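Local coordinates for DNA mismatch repair protein MutS (Thermus aquaticus, PDB 1EWQ), which binds mismatched DNA, probably carrying out the recognition step of mismatch repair, and has a weak ATPase activity, at residues A135-G140 and A176-A181; E254-A259 and I622-G627; T279-G284 and R324-L329; R338-R343 and Q513-R518; G403-L408 and R496-E501. All coordinates share one frame; numbering follows the deposited sequence.

Overall arrangement
Contacts 1 and 2 are buried: contact 1 joins neighbouring parallel strands of one sheet through backbone hydrogen bonds and apolar side chains, whereas contact 2 sets helix 254-259 across edge strand 621-625 through a threonine hydroxyl and a water. Contacts 3, 4 and 5 lie among helices of MutS domain III. Contact 3, partly exposed, relies on van der Waals packing and a bridging water. Contact 4 is largely buried and contact 5 more open, and both depend on arginine-carboxylate pairs. Contact 3 packs on helix 514-540, whose start is one side of contact 4, their centres about 19 Å apart; contacts 4 and 5 use successive helices, 514-540 and 479-511.

Contact 1: A135-G140 and A176-A181; sequences AAIATG and AEVLLA
Ile137 lies alongside Leu180, the two side chains pointing the same way, with the Leu180 CD2 methyl 4.1 Å from Ile137 CB and in similar contact with Ile137 CD1. They sit on neighbouring parallel strands, 134-139 and 177-180, in the mixed sheet of MutS domain II, and the chain between them includes helix 163-173. Ile137 shares its face of the sheet with Val178 and Leu180; there chi1 (-66°) and an extended chi2 bring CD1 near Leu180 CD2 and leave Ile137 CD1 4.4 Å from Val178 CG1. Phe194 of helix 188-197 covers Ile137 and Val178 on this face; Ala136 and Leu179 occupy the other, where helix 215-232 packs on them.

The pairing is parallel: the amides of Ala135 and Ile137 donate to the carbonyls of Glu177 and Leu179, and the carbonyls of Ala135 and Ile137 accept from the amides of Leu179 and Ala181. The bond from Ala135 N to Glu177 O is 2.8 Å long and nearly straight, at 169°. A CA-H...O contact adds to this, with Ala136 CA 3.3 Å from Leu179 O. The short segments run 23° from parallel. Beyond the Ile137-Leu180 pair, Ala181, the N-cap residue of the following helix, brings its CB to 3.7 Å from Ala138 CB, while the same Ala181 methyl lies 3.4 Å from Ile137 O, the carbonyl that accepts from its amide.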
# COMPACT_ATOMS: atom_id res chain seq x y z
N ALA C 135 18.93 15.15 -4.30
CA ALA C 135 19.09 16.47 -3.72
C ALA C 135 20.12 16.44 -2.59
O ALA C 135 20.32 15.40 -1.95
CB ALA C 135 17.75 16.97 -3.19
N ALA C 136 20.79 17.57 -2.38
CA ALA C 136 21.79 17.70 -1.32
C ALA C 136 21.59 19.03 -0.59
O ALA C 136 21.46 20.08 -1.23
CB ALA C 136 23.20 17.62 -1.90
N ILE C 137 21.58 18.97 0.74
CA ILE C 137 21.40 20.12 1.61
C ILE C 137 22.60 20.26 2.56
O ILE C 137 23.02 19.29 3.21
CB ILE C 137 20.12 19.96 2.48
CG1 ILE C 137 18.87 19.96 1.59
CG2 ILE C 137 20.06 21.05 3.53
CD1 ILE C 137 17.60 19.54 2.31
N ALA C 138 23.15 21.47 2.65
CA ALA C 138 24.29 21.73 3.53
C ALA C 138 24.21 23.15 4.08
O ALA C 138 23.37 23.95 3.66
CB ALA C 138 25.59 21.54 2.77
N THR C 139 25.09 23.46 5.03
CA THR C 139 25.13 24.78 5.63
C THR C 139 26.48 25.43 5.37
O THR C 139 27.41 24.78 4.90
CB THR C 139 24.93 24.72 7.15
OG1 THR C 139 26.00 23.97 7.74
CG2 THR C 139 23.60 24.06 7.48
N GLY C 140 26.59 26.72 5.67
CA GLY C 140 27.85 27.40 5.42
C GLY C 140 27.60 28.71 4.71
O GLY C 140 27.79 28.82 3.50
N ALA C 176 13.85 12.46 -5.11
CA ALA C 176 13.60 11.05 -4.86
C ALA C 176 14.57 10.53 -3.80
O ALA C 176 14.34 9.49 -3.18
CB ALA C 176 13.75 10.25 -6.16
N GLU C 177 15.64 11.28 -3.58
CA GLU C 177 16.67 10.91 -2.62
C GLU C 177 17.39 12.16 -2.10
O GLU C 177 17.76 13.04 -2.88
CB GLU C 177 17.68 9.99 -3.30
CG GLU C 177 18.44 9.10 -2.36
CD GLU C 177 19.49 8.29 -3.07
OE1 GLU C 177 19.36 8.07 -4.30
OE2 GLU C 177 20.45 7.85 -2.40
N VAL C 178 17.59 12.23 -0.80
CA VAL C 178 18.23 13.40 -0.20
C VAL C 178 19.53 13.09 0.55
O VAL C 178 19.61 12.12 1.31
CB VAL C 178 17.24 14.12 0.76
CG1 VAL C 178 17.93 15.26 1.48
CG2 VAL C 178 16.04 14.65 -0.03
N LEU C 179 20.54 13.92 0.33
CA LEU C 179 21.84 13.78 0.99
C LEU C 179 21.97 14.97 1.96
O LEU C 179 22.00 16.12 1.52
CB LEU C 179 22.99 13.85 -0.02
CG LEU C 179 22.94 13.00 -1.29
CD1 LEU C 179 24.18 13.30 -2.11
CD2 LEU C 179 22.87 11.52 -0.95
N LEU C 180 22.06 14.69 3.25
CA LEU C 180 22.19 15.76 4.24
C LEU C 180 23.63 15.91 4.71
O LEU C 180 24.35 14.92 4.88
CB LEU C 180 21.28 15.49 5.45
CG LEU C 180 19.76 15.43 5.25
CD1 LEU C 180 19.10 14.86 6.51
CD2 LEU C 180 19.21 16.82 4.94
N ALA C 181 24.06 17.16 4.89
CA ALA C 181 25.41 17.47 5.36
C ALA C 181 25.63 16.80 6.72
O ALA C 181 24.69 16.61 7.48
CB ALA C 181 25.57 18.97 5.50

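Contact 2: E254-A259 and I622-G627; sequences EATLRA and IYTRIG
Thr256 OG1 donates to Ile622 O over 2.8 Å, approaching from above the carbonyl plane, 36° out of it. The same hydroxyl oxygen accepts a weak bond from Thr624 N at 3.4 Å, and water 1 supplies a second link: it donates to Thr256 OG1 and accepts from Thr624 N. Thus one side-chain oxygen meets both a carbonyl and an amide of the strand backbone. Around this polar point, the side chains of Thr256 and Ile622 cross at about a right angle, with Thr256 CG2 4.0 Å from Ile622 CG2, and Ala259 CB touches Thr624 OG1 at 3.5 Å.

The torsion of Thr256 (chi1 -67°) sets OG1 beside its own backbone N and CG2 anti to that N, directing the hydroxyl to the strand while the methyl meets Ile622. With an alanine here, Ile622 O would probably lose this donor, and Thr624 N and water 1 a shared partner.

Farther out, a backbone bond between Ile622 and Arg251, just ahead of the helix, helps position the two elements. On the strand, Tyr623 and Arg625 bond through their backbones to strand 657-662, and their side chains pack on helix 638-652. The 73° angle between the segments fits a helix laid across the edge strand of a sheet, here joining MutS domain III, through helix 254-259, to strand 621-625 of the P-loop ATPase domain V.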
# COMPACT_ATOMS: atom_id res chain seq x y z
N GLU C 254 5.12 25.07 0.12
CA GLU C 254 4.58 23.72 0.15
C GLU C 254 3.09 23.73 0.51
O GLU C 254 2.29 23.02 -0.09
CB GLU C 254 5.33 22.87 1.18
CG GLU C 254 4.82 21.43 1.25
CD GLU C 254 5.57 20.59 2.28
OE1 GLU C 254 6.80 20.78 2.43
OE2 GLU C 254 4.93 19.72 2.92
N ALA C 255 2.72 24.54 1.49
CA ALA C 255 1.33 24.62 1.92
C ALA C 255 0.42 24.95 0.74
O ALA C 255 -0.67 24.39 0.60
CB ALA C 255 1.18 25.67 3.01
N THR C 256 0.88 25.86 -0.10
CA THR C 256 0.14 26.30 -1.28
C THR C 256 0.05 25.20 -2.34
O THR C 256 -1.03 24.91 -2.85
CB THR C 256 0.80 27.53 -1.91
OG1 THR C 256 0.67 28.64 -1.02
CG2 THR C 256 0.16 27.87 -3.25
N LEU C 257 1.19 24.61 -2.67
CA LEU C 257 1.22 23.54 -3.66
C LEU C 257 0.29 22.42 -3.23
O LEU C 257 -0.39 21.83 -4.07
CB LEU C 257 2.64 23.01 -3.85
CG LEU C 257 3.60 23.94 -4.61
CD1 LEU C 257 4.98 23.34 -4.64
CD2 LEU C 257 3.08 24.16 -6.02
N ARG C 258 0.24 22.16 -1.93
CA ARG C 258 -0.63 21.11 -1.37
C ARG C 258 -2.10 21.53 -1.36
O ARG C 258 -2.97 20.75 -1.76
CB ARG C 258 -0.22 20.75 0.06
CG ARG C 258 1.02 19.87 0.20
CD ARG C 258 1.33 19.57 1.67
NE ARG C 258 2.41 18.60 1.84
CZ ARG C 258 2.32 17.31 1.50
NH1 ARG C 258 1.20 16.84 0.97
NH2 ARG C 258 3.35 16.49 1.69
N ALA C 259 -2.38 22.75 -0.89
CA ALA C 259 -3.75 23.23 -0.83
C ALA C 259 -4.37 23.40 -2.21
O ALA C 259 -5.57 23.24 -2.37
CB ALA C 259 -3.83 24.55 -0.04
N ILE C 622 1.90 33.06 -4.23
CA ILE C 622 0.54 32.74 -3.80
C ILE C 622 0.66 32.08 -2.44
O ILE C 622 1.34 31.07 -2.29
CB ILE C 622 -0.14 31.78 -4.77
CG1 ILE C 622 -0.29 32.44 -6.14
CG2 ILE C 622 -1.49 31.36 -4.21
CD1 ILE C 622 -0.73 31.49 -7.24
N TYR C 623 0.00 32.67 -1.44
CA TYR C 623 0.05 32.16 -0.08
C TYR C 623 -1.32 31.77 0.44
O TYR C 623 -2.22 32.61 0.56
CB TYR C 623 0.68 33.19 0.86
CG TYR C 623 2.02 33.69 0.38
CD1 TYR C 623 2.16 34.94 -0.23
CD2 TYR C 623 3.16 32.88 0.51
CE1 TYR C 623 3.41 35.38 -0.70
CE2 TYR C 623 4.40 33.31 0.03
CZ TYR C 623 4.52 34.56 -0.57
OH TYR C 623 5.76 34.96 -1.05
N THR C 624 -1.48 30.49 0.77
CA THR C 624 -2.75 29.98 1.25
C THR C 624 -2.74 29.55 2.72
O THR C 624 -1.69 29.20 3.28
CB THR C 624 -3.21 28.76 0.42
OG1 THR C 624 -2.28 27.67 0.60
CG2 THR C 624 -3.27 29.11 -1.07
N ARG C 625 -3.93 29.58 3.30
CA ARG C 625 -4.19 29.15 4.67
C ARG C 625 -5.61 28.59 4.52
O ARG C 625 -6.59 29.22 4.93
CB ARG C 625 -4.16 30.35 5.63
CG ARG C 625 -3.98 30.01 7.12
CD ARG C 625 -5.03 29.04 7.65
NE ARG C 625 -4.75 27.65 7.27
CZ ARG C 625 -5.67 26.68 7.22
NH1 ARG C 625 -6.94 26.94 7.52
NH2 ARG C 625 -5.31 25.45 6.88
N ILE C 626 -5.71 27.42 3.90
CA ILE C 626 -6.99 26.76 3.61
C ILE C 626 -7.10 25.34 4.13
O ILE C 626 -6.15 24.56 4.04
CB ILE C 626 -7.24 26.71 2.08
CG1 ILE C 626 -7.21 28.12 1.48
CG2 ILE C 626 -8.60 26.07 1.79
CD1 ILE C 626 -7.12 28.12 -0.05
N GLY C 627 -8.29 24.99 4.63
CA GLY C 627 -8.54 23.65 5.14
C GLY C 627 -7.66 23.23 6.31
O GLY C 627 -7.34 24.04 7.18
O HOH W 1 0.82 29.18 1.73

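Contact 3: T279-G284 and R324-L329; sequences TRTAPG and RLLYRL
The guanidinium of Arg280 and the ring of Tyr327 stand nearly perpendicular, their planes 82° apart. Arg280 NH1 approaches the ring obliquely, 3.9 Å from Tyr327 CD1, and is also near Tyr327 CB. Arg324 N lies obliquely to the same guanidinium at a longer distance. A bend at chi2 (-63°) in the arginine chain brings Arg280 CD to 4.1 Å from Tyr327 CD1, so aliphatic and polar portions both meet the tyrosine. NH1 has a weak hydrogen bond of its own to the carbonyl of Arg323, just before the second segment.

Nearer the backbone, Arg280 CB rests on Leu326 CB at 3.7 Å. Beyond it the Thr281 methyl, CG2, meets both Leu326 O and the side chain of Leu329, with Thr281 CG2 4.0 Å from Leu329 CB. This is a junction in the helical MutS domain III, where the start of helix 282-293 meets the turn Leu326-Leu329 at the end region of helix 316-326. Thr281 is the N-cap residue: its OG1 accepts from Gly284 N at 3.2 Å, and it also bonds to Asp528 of helix 514-540. Holding OG1 between the backbone N and carbonyl carbon (chi1 66°) leaves CG2 turned to the leucines.

Across from the cap, residues Leu326 to Leu329 form a type I beta turn, closed by Leu329 N donating to Leu326 O. Water 2 bridges the two segments, accepting from Ala282 N at 3.0 Å and donating to Leu329 O. Leu326 also packs on Asp528, and Leu329 on Leu524, of helix 514-540.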
# COMPACT_ATOMS: atom_id res chain seq x y z
N THR C 279 0.84 16.64 -22.80
CA THR C 279 2.13 16.57 -23.46
C THR C 279 2.34 15.21 -24.13
O THR C 279 1.87 14.20 -23.66
CB THR C 279 3.26 16.85 -22.44
OG1 THR C 279 4.50 17.00 -23.12
CG2 THR C 279 3.38 15.71 -21.46
N ARG C 280 3.06 15.20 -25.25
CA ARG C 280 3.30 13.96 -25.98
C ARG C 280 4.64 13.29 -25.67
O ARG C 280 4.76 12.07 -25.80
CB ARG C 280 3.17 14.22 -27.48
CG ARG C 280 1.72 14.38 -27.93
CD ARG C 280 0.97 13.09 -27.67
NE ARG C 280 -0.49 13.20 -27.74
CZ ARG C 280 -1.21 13.07 -28.84
NH1 ARG C 280 -0.62 12.82 -30.01
NH2 ARG C 280 -2.53 13.17 -28.78
N THR C 281 5.63 14.05 -25.22
CA THR C 281 6.94 13.50 -24.91
C THR C 281 7.34 13.69 -23.44
O THR C 281 6.80 14.55 -22.74
CB THR C 281 8.02 14.14 -25.76
OG1 THR C 281 8.12 15.53 -25.40
CG2 THR C 281 7.67 14.04 -27.23
N ALA C 282 8.30 12.90 -22.97
CA ALA C 282 8.74 13.02 -21.58
C ALA C 282 9.43 14.37 -21.37
O ALA C 282 9.16 15.05 -20.38
CB ALA C 282 9.68 11.86 -21.22
N PRO C 283 10.33 14.78 -22.28
CA PRO C 283 11.02 16.07 -22.13
C PRO C 283 10.00 17.21 -22.02
O PRO C 283 10.21 18.19 -21.30
CB PRO C 283 11.85 16.18 -23.41
CG PRO C 283 12.18 14.73 -23.73
CD PRO C 283 10.86 14.03 -23.44
N GLY C 284 8.88 17.05 -22.73
CA GLY C 284 7.81 18.04 -22.70
C GLY C 284 7.09 18.01 -21.36
O GLY C 284 6.84 19.06 -20.78
N ARG C 324 0.67 14.49 -33.54
CA ARG C 324 0.63 13.15 -34.11
C ARG C 324 2.06 12.64 -34.23
O ARG C 324 2.38 11.52 -33.82
CB ARG C 324 0.01 13.19 -35.52
CG ARG C 324 -1.14 12.22 -35.75
CD ARG C 324 -1.39 12.02 -37.25
NE ARG C 324 -1.59 13.28 -37.95
CZ ARG C 324 -2.63 14.10 -37.75
NH1 ARG C 324 -3.57 13.78 -36.87
NH2 ARG C 324 -2.70 15.25 -38.41
N LEU C 325 2.93 13.48 -34.79
CA LEU C 325 4.33 13.11 -34.98
C LEU C 325 5.08 12.93 -33.66
O LEU C 325 5.84 11.97 -33.50
CB LEU C 325 5.04 14.14 -35.87
CG LEU C 325 4.59 14.09 -37.34
CD1 LEU C 325 5.06 15.32 -38.10
CD2 LEU C 325 5.11 12.80 -38.00
N LEU C 326 4.87 13.85 -32.72
CA LEU C 326 5.53 13.78 -31.41
C LEU C 326 5.19 12.49 -30.66
O LEU C 326 6.02 11.95 -29.94
CB LEU C 326 5.14 14.97 -30.55
CG LEU C 326 5.68 16.33 -30.99
CD1 LEU C 326 5.16 17.41 -30.03
CD2 LEU C 326 7.21 16.29 -31.03
N TYR C 327 3.97 12.01 -30.85
CA TYR C 327 3.51 10.80 -30.20
C TYR C 327 4.52 9.66 -30.32
O TYR C 327 4.67 8.84 -29.42
CB TYR C 327 2.18 10.36 -30.81
CG TYR C 327 1.55 9.14 -30.15
CD1 TYR C 327 0.75 9.27 -29.01
CD2 TYR C 327 1.78 7.87 -30.66
CE1 TYR C 327 0.18 8.15 -28.41
CE2 TYR C 327 1.21 6.75 -30.06
CZ TYR C 327 0.42 6.90 -28.93
OH TYR C 327 -0.14 5.78 -28.36
N ARG C 328 5.23 9.61 -31.45
CA ARG C 328 6.20 8.54 -31.66
C ARG C 328 7.63 8.95 -31.30
O ARG C 328 8.56 8.19 -31.55
CB ARG C 328 6.17 8.07 -33.12
CG ARG C 328 4.90 7.33 -33.54
CD ARG C 328 4.91 7.01 -35.04
NE ARG C 328 5.91 6.00 -35.41
CZ ARG C 328 5.70 4.68 -35.40
NH1 ARG C 328 4.52 4.20 -35.02
NH2 ARG C 328 6.67 3.84 -35.75
N LEU C 329 7.80 10.13 -30.70
CA LEU C 329 9.15 10.59 -30.36
C LEU C 329 9.68 10.06 -29.02
O LEU C 329 9.10 10.30 -27.97
CB LEU C 329 9.19 12.12 -30.35
CG LEU C 329 10.59 12.73 -30.48
CD1 LEU C 329 11.06 12.52 -31.91
CD2 LEU C 329 10.57 14.21 -30.13
O HOH W 2 9.49 10.98 -25.01

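Contact 4: R338-R343 and Q513-R518; sequences RLELGR and QAEALR
Glu340 meets Arg518 from the opposite direction, carboxylate against guanidinium edge, joining the end of helix 332-340, which closes in a Schellman motif with Gly342 at positive phi, to the first turn of helix 514-540 in the helical MutS domain III. Arg518 NE donates to Glu340 OE2 at 3.1 Å with a nearly straight angle of 171°, reaching the syn side of that oxygen but 31° out of the carboxylate plane. NH2 of Arg518 pairs with OE1 of Glu340 to make the salt bridge two-pronged, although the position of OE1 is less certain. The two flat groups are 36° apart, so the pairing is twisted.

Packing is tight beneath this pair. Glu340 CG lies 3.5 Å from Ala514 CB, and Leu339 CD1 meets Leu517 CD2 at the same distance of 3.5 Å, the leucines crossing at about a right angle. Arg518 runs extended from CG to NE, with CG anti to the carbonyl carbon, which takes its head to the glutamate; its NH1 bonds to Thr152 O. A glutamine in place of Glu340 would probably leave the Arg518 charge without its carboxylate mate here.

The looser side is at Glu515, an exposed residue that only brushes the contact. Its OE2 has a long, weak ion pair with Arg522, and the repulsion between Glu515 and Glu340 is likely to be eased by that arginine and by Arg518. The bent chain of Glu515 puts its OE1 4.1 Å from Glu340 OE2.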
# COMPACT_ATOMS: atom_id res chain seq x y z
N ARG C 338 22.49 8.43 -21.94
CA ARG C 338 22.91 7.04 -21.92
C ARG C 338 24.02 6.85 -22.96
O ARG C 338 24.98 6.11 -22.73
CB ARG C 338 21.73 6.11 -22.22
CG ARG C 338 20.72 6.04 -21.08
CD ARG C 338 19.55 5.11 -21.37
NE ARG C 338 19.92 3.70 -21.39
CZ ARG C 338 20.34 2.99 -20.34
NH1 ARG C 338 20.44 3.54 -19.13
NH2 ARG C 338 20.63 1.70 -20.49
N LEU C 339 23.89 7.53 -24.10
CA LEU C 339 24.91 7.46 -25.14
C LEU C 339 26.23 7.98 -24.59
O LEU C 339 27.26 7.31 -24.70
CB LEU C 339 24.49 8.28 -26.36
CG LEU C 339 23.56 7.62 -27.39
CD1 LEU C 339 23.02 8.65 -28.36
CD2 LEU C 339 24.32 6.52 -28.12
N GLU C 340 26.20 9.18 -24.00
CA GLU C 340 27.41 9.80 -23.46
C GLU C 340 28.05 8.97 -22.36
O GLU C 340 29.27 8.98 -22.22
CB GLU C 340 27.10 11.21 -22.91
CG GLU C 340 26.55 12.19 -23.94
CD GLU C 340 25.93 13.43 -23.31
OE1 GLU C 340 25.50 13.36 -22.14
OE2 GLU C 340 25.86 14.48 -23.99
N LEU C 341 27.24 8.26 -21.59
CA LEU C 341 27.73 7.44 -20.49
C LEU C 341 28.13 6.02 -20.90
O LEU C 341 28.49 5.21 -20.05
CB LEU C 341 26.69 7.37 -19.37
CG LEU C 341 26.49 8.65 -18.56
CD1 LEU C 341 25.32 8.51 -17.59
CD2 LEU C 341 27.77 8.97 -17.81
N GLY C 342 28.04 5.71 -22.19
CA GLY C 342 28.40 4.38 -22.66
C GLY C 342 27.46 3.26 -22.23
O GLY C 342 27.88 2.11 -22.12
N ARG C 343 26.18 3.60 -22.01
CA ARG C 343 25.18 2.62 -21.62
C ARG C 343 24.11 2.35 -22.68
O ARG C 343 23.30 1.45 -22.51
CB ARG C 343 24.45 3.08 -20.36
CG ARG C 343 25.29 3.22 -19.14
CD ARG C 343 24.38 3.46 -17.97
NE ARG C 343 25.11 3.62 -16.72
CZ ARG C 343 24.67 3.13 -15.57
NH1 ARG C 343 23.52 2.46 -15.54
NH2 ARG C 343 25.37 3.30 -14.45
N GLN C 513 26.85 12.49 -31.87
CA GLN C 513 25.78 13.45 -32.10
C GLN C 513 24.98 13.72 -30.83
O GLN C 513 23.90 14.31 -30.88
CB GLN C 513 24.82 12.94 -33.18
CG GLN C 513 25.46 12.74 -34.55
CD GLN C 513 26.24 13.96 -35.00
OE1 GLN C 513 25.75 15.09 -34.90
NE2 GLN C 513 27.45 13.74 -35.50
N ALA C 514 25.52 13.29 -29.69
CA ALA C 514 24.83 13.48 -28.41
C ALA C 514 24.32 14.91 -28.19
O ALA C 514 23.19 15.12 -27.77
CB ALA C 514 25.76 13.07 -27.26
N GLU C 515 25.16 15.89 -28.48
CA GLU C 515 24.78 17.28 -28.30
C GLU C 515 23.63 17.71 -29.22
O GLU C 515 22.72 18.43 -28.80
CB GLU C 515 26.01 18.18 -28.50
CG GLU C 515 25.99 19.43 -27.65
CD GLU C 515 25.64 19.14 -26.20
OE1 GLU C 515 26.25 18.23 -25.60
OE2 GLU C 515 24.74 19.84 -25.65
N ALA C 516 23.66 17.27 -30.48
CA ALA C 516 22.59 17.63 -31.41
C ALA C 516 21.30 16.98 -30.93
O ALA C 516 20.21 17.54 -31.07
CB ALA C 516 22.93 17.17 -32.84
N LEU C 517 21.42 15.79 -30.36
CA LEU C 517 20.26 15.09 -29.84
C LEU C 517 19.63 15.90 -28.72
O LEU C 517 18.43 16.11 -28.71
CB LEU C 517 20.66 13.71 -29.33
CG LEU C 517 20.49 12.54 -30.30
CD1 LEU C 517 21.10 12.88 -31.64
CD2 LEU C 517 21.13 11.29 -29.71
N ARG C 518 20.44 16.36 -27.77
CA ARG C 518 19.92 17.17 -26.66
C ARG C 518 19.20 18.41 -27.20
O ARG C 518 18.08 18.72 -26.81
CB ARG C 518 21.05 17.61 -25.74
CG ARG C 518 21.69 16.49 -24.94
CD ARG C 518 22.78 17.01 -23.99
NE ARG C 518 23.26 15.95 -23.11
CZ ARG C 518 22.60 15.50 -22.05
NH1 ARG C 518 21.42 16.03 -21.72
NH2 ARG C 518 23.10 14.51 -21.33

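Contact 5: G403-L408 and R496-E501; sequences GYDPDL and RRREEE
Arg498 is folded by its torsions against Asp405: CG stands anti to the backbone N (chi1 163°), then the chain bends at chi2 (84°) and again at chi3, turning the guanidinium to the aspartate. Asp405, whose CG is likewise anti to its backbone N, comes from the opposite direction. The result is a salt bridge at the N-terminus of helix 406-433, joining it to helix 479-511, two long helices of MutS domain III. Arg498 NH1 lies 2.6 Å from Asp405 OD2, which sits at the guanidinium edge, near its plane.

Asp405 is also the N-cap: its OD1, whose position is less sure, accepts from Leu408 N, so one side chain serves both the helix start and the neighbouring arginine. The arginine has further acidic partners. Arg498 NH2 donates to Glu501 OE1 at 3.0 Å, approaching from above the carboxylate plane, and pairs with Glu505 outside the segment; Glu501 OE2 in turn takes Arg497 NE at 3.2 Å. In this network the charges of Arg498 and Arg497 would probably offset the nearby carboxylates.

The aliphatic part of the arginine does the packing. Asp407 CB lies beside it, 3.2 Å from Arg498 CD. Leu408 CD1 reaches Glu499 CB at 4.3 Å. The polar end of Glu499 turns elsewhere, to the amides of Leu399 and Ile400. Leu408 CB packs against Arg498 CG at 3.5 Å.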
# COMPACT_ATOMS: atom_id res chain seq x y z
N GLY C 403 24.92 -7.49 -45.23
CA GLY C 403 25.52 -6.58 -46.18
C GLY C 403 26.08 -5.30 -45.58
O GLY C 403 26.65 -4.48 -46.30
N TYR C 404 25.95 -5.12 -44.27
CA TYR C 404 26.47 -3.91 -43.64
C TYR C 404 27.96 -4.03 -43.37
O TYR C 404 28.76 -3.20 -43.83
CB TYR C 404 25.73 -3.62 -42.32
CG TYR C 404 26.17 -2.32 -41.69
CD1 TYR C 404 25.77 -1.09 -42.22
CD2 TYR C 404 27.03 -2.31 -40.60
CE1 TYR C 404 26.23 0.11 -41.68
CE2 TYR C 404 27.50 -1.12 -40.06
CZ TYR C 404 27.10 0.08 -40.60
OH TYR C 404 27.58 1.25 -40.07
N ASP C 405 28.35 -5.05 -42.62
CA ASP C 405 29.75 -5.27 -42.28
C ASP C 405 30.27 -6.53 -42.95
O ASP C 405 29.84 -7.64 -42.63
CB ASP C 405 29.89 -5.37 -40.76
CG ASP C 405 31.32 -5.59 -40.33
OD1 ASP C 405 31.64 -6.71 -39.89
OD2 ASP C 405 32.13 -4.64 -40.43
N PRO C 406 31.22 -6.38 -43.89
CA PRO C 406 31.81 -7.51 -44.62
C PRO C 406 32.38 -8.64 -43.76
O PRO C 406 32.19 -9.81 -44.07
CB PRO C 406 32.86 -6.84 -45.51
CG PRO C 406 33.22 -5.59 -44.75
CD PRO C 406 31.90 -5.12 -44.23
N ASP C 407 33.07 -8.28 -42.69
CA ASP C 407 33.64 -9.28 -41.78
C ASP C 407 32.50 -10.18 -41.29
O ASP C 407 32.58 -11.41 -41.37
CB ASP C 407 34.29 -8.57 -40.58
CG ASP C 407 35.14 -9.51 -39.72
OD1 ASP C 407 34.73 -10.66 -39.48
OD2 ASP C 407 36.23 -9.07 -39.26
N LEU C 408 31.43 -9.54 -40.81
CA LEU C 408 30.24 -10.24 -40.31
C LEU C 408 29.53 -11.07 -41.39
O LEU C 408 29.16 -12.22 -41.15
CB LEU C 408 29.25 -9.22 -39.72
CG LEU C 408 27.90 -9.70 -39.17
CD1 LEU C 408 28.10 -10.78 -38.11
CD2 LEU C 408 27.15 -8.51 -38.58
N ARG C 496 29.30 -13.61 -32.83
CA ARG C 496 28.90 -12.83 -31.66
C ARG C 496 29.90 -11.70 -31.42
O ARG C 496 29.50 -10.58 -31.09
CB ARG C 496 28.83 -13.69 -30.40
CG ARG C 496 27.66 -14.66 -30.35
CD ARG C 496 27.59 -15.35 -28.99
NE ARG C 496 27.33 -16.78 -29.11
CZ ARG C 496 28.24 -17.69 -29.42
NH1 ARG C 496 29.50 -17.33 -29.63
NH2 ARG C 496 27.90 -18.96 -29.52
N ARG C 497 31.18 -11.99 -31.60
CA ARG C 497 32.23 -10.99 -31.41
C ARG C 497 32.09 -9.83 -32.38
O ARG C 497 31.85 -8.70 -31.97
CB ARG C 497 33.62 -11.60 -31.59
CG ARG C 497 34.71 -10.54 -31.39
CD ARG C 497 36.13 -11.05 -31.54
NE ARG C 497 37.06 -10.02 -31.09
CZ ARG C 497 38.39 -10.15 -31.07
NH1 ARG C 497 38.95 -11.28 -31.48
NH2 ARG C 497 39.16 -9.16 -30.61
N ARG C 498 32.26 -10.13 -33.67
CA ARG C 498 32.16 -9.11 -34.71
C ARG C 498 30.87 -8.30 -34.61
O ARG C 498 30.89 -7.08 -34.77
CB ARG C 498 32.24 -9.77 -36.09
CG ARG C 498 31.75 -8.90 -37.25
CD ARG C 498 32.82 -7.94 -37.78
NE ARG C 498 33.35 -7.02 -36.78
CZ ARG C 498 33.63 -5.74 -37.01
NH1 ARG C 498 33.44 -5.22 -38.22
NH2 ARG C 498 34.11 -4.98 -36.05
N GLU C 499 29.76 -8.97 -34.34
CA GLU C 499 28.49 -8.27 -34.25
C GLU C 499 28.44 -7.30 -33.07
O GLU C 499 27.84 -6.24 -33.17
CB GLU C 499 27.33 -9.27 -34.18
CG GLU C 499 25.97 -8.60 -34.32
CD GLU C 499 24.87 -9.57 -34.71
OE1 GLU C 499 24.86 -10.70 -34.15
OE2 GLU C 499 24.03 -9.21 -35.55
N GLU C 500 29.08 -7.66 -31.96
CA GLU C 500 29.10 -6.75 -30.82
C GLU C 500 30.01 -5.57 -31.18
O GLU C 500 29.73 -4.43 -30.83
CB GLU C 500 29.64 -7.43 -29.56
CG GLU C 500 29.44 -6.57 -28.31
CD GLU C 500 30.03 -7.18 -27.06
OE1 GLU C 500 31.26 -7.03 -26.84
OE2 GLU C 500 29.28 -7.81 -26.28
N GLU C 501 31.11 -5.86 -31.89
CA GLU C 501 32.04 -4.82 -32.30
C GLU C 501 31.31 -3.81 -33.20
O GLU C 501 31.48 -2.61 -33.06
CB GLU C 501 33.24 -5.40 -33.06
CG GLU C 501 34.02 -6.49 -32.32
CD GLU C 501 35.25 -6.99 -33.09
OE1 GLU C 501 35.19 -7.12 -34.33
OE2 GLU C 501 36.29 -7.26 -32.44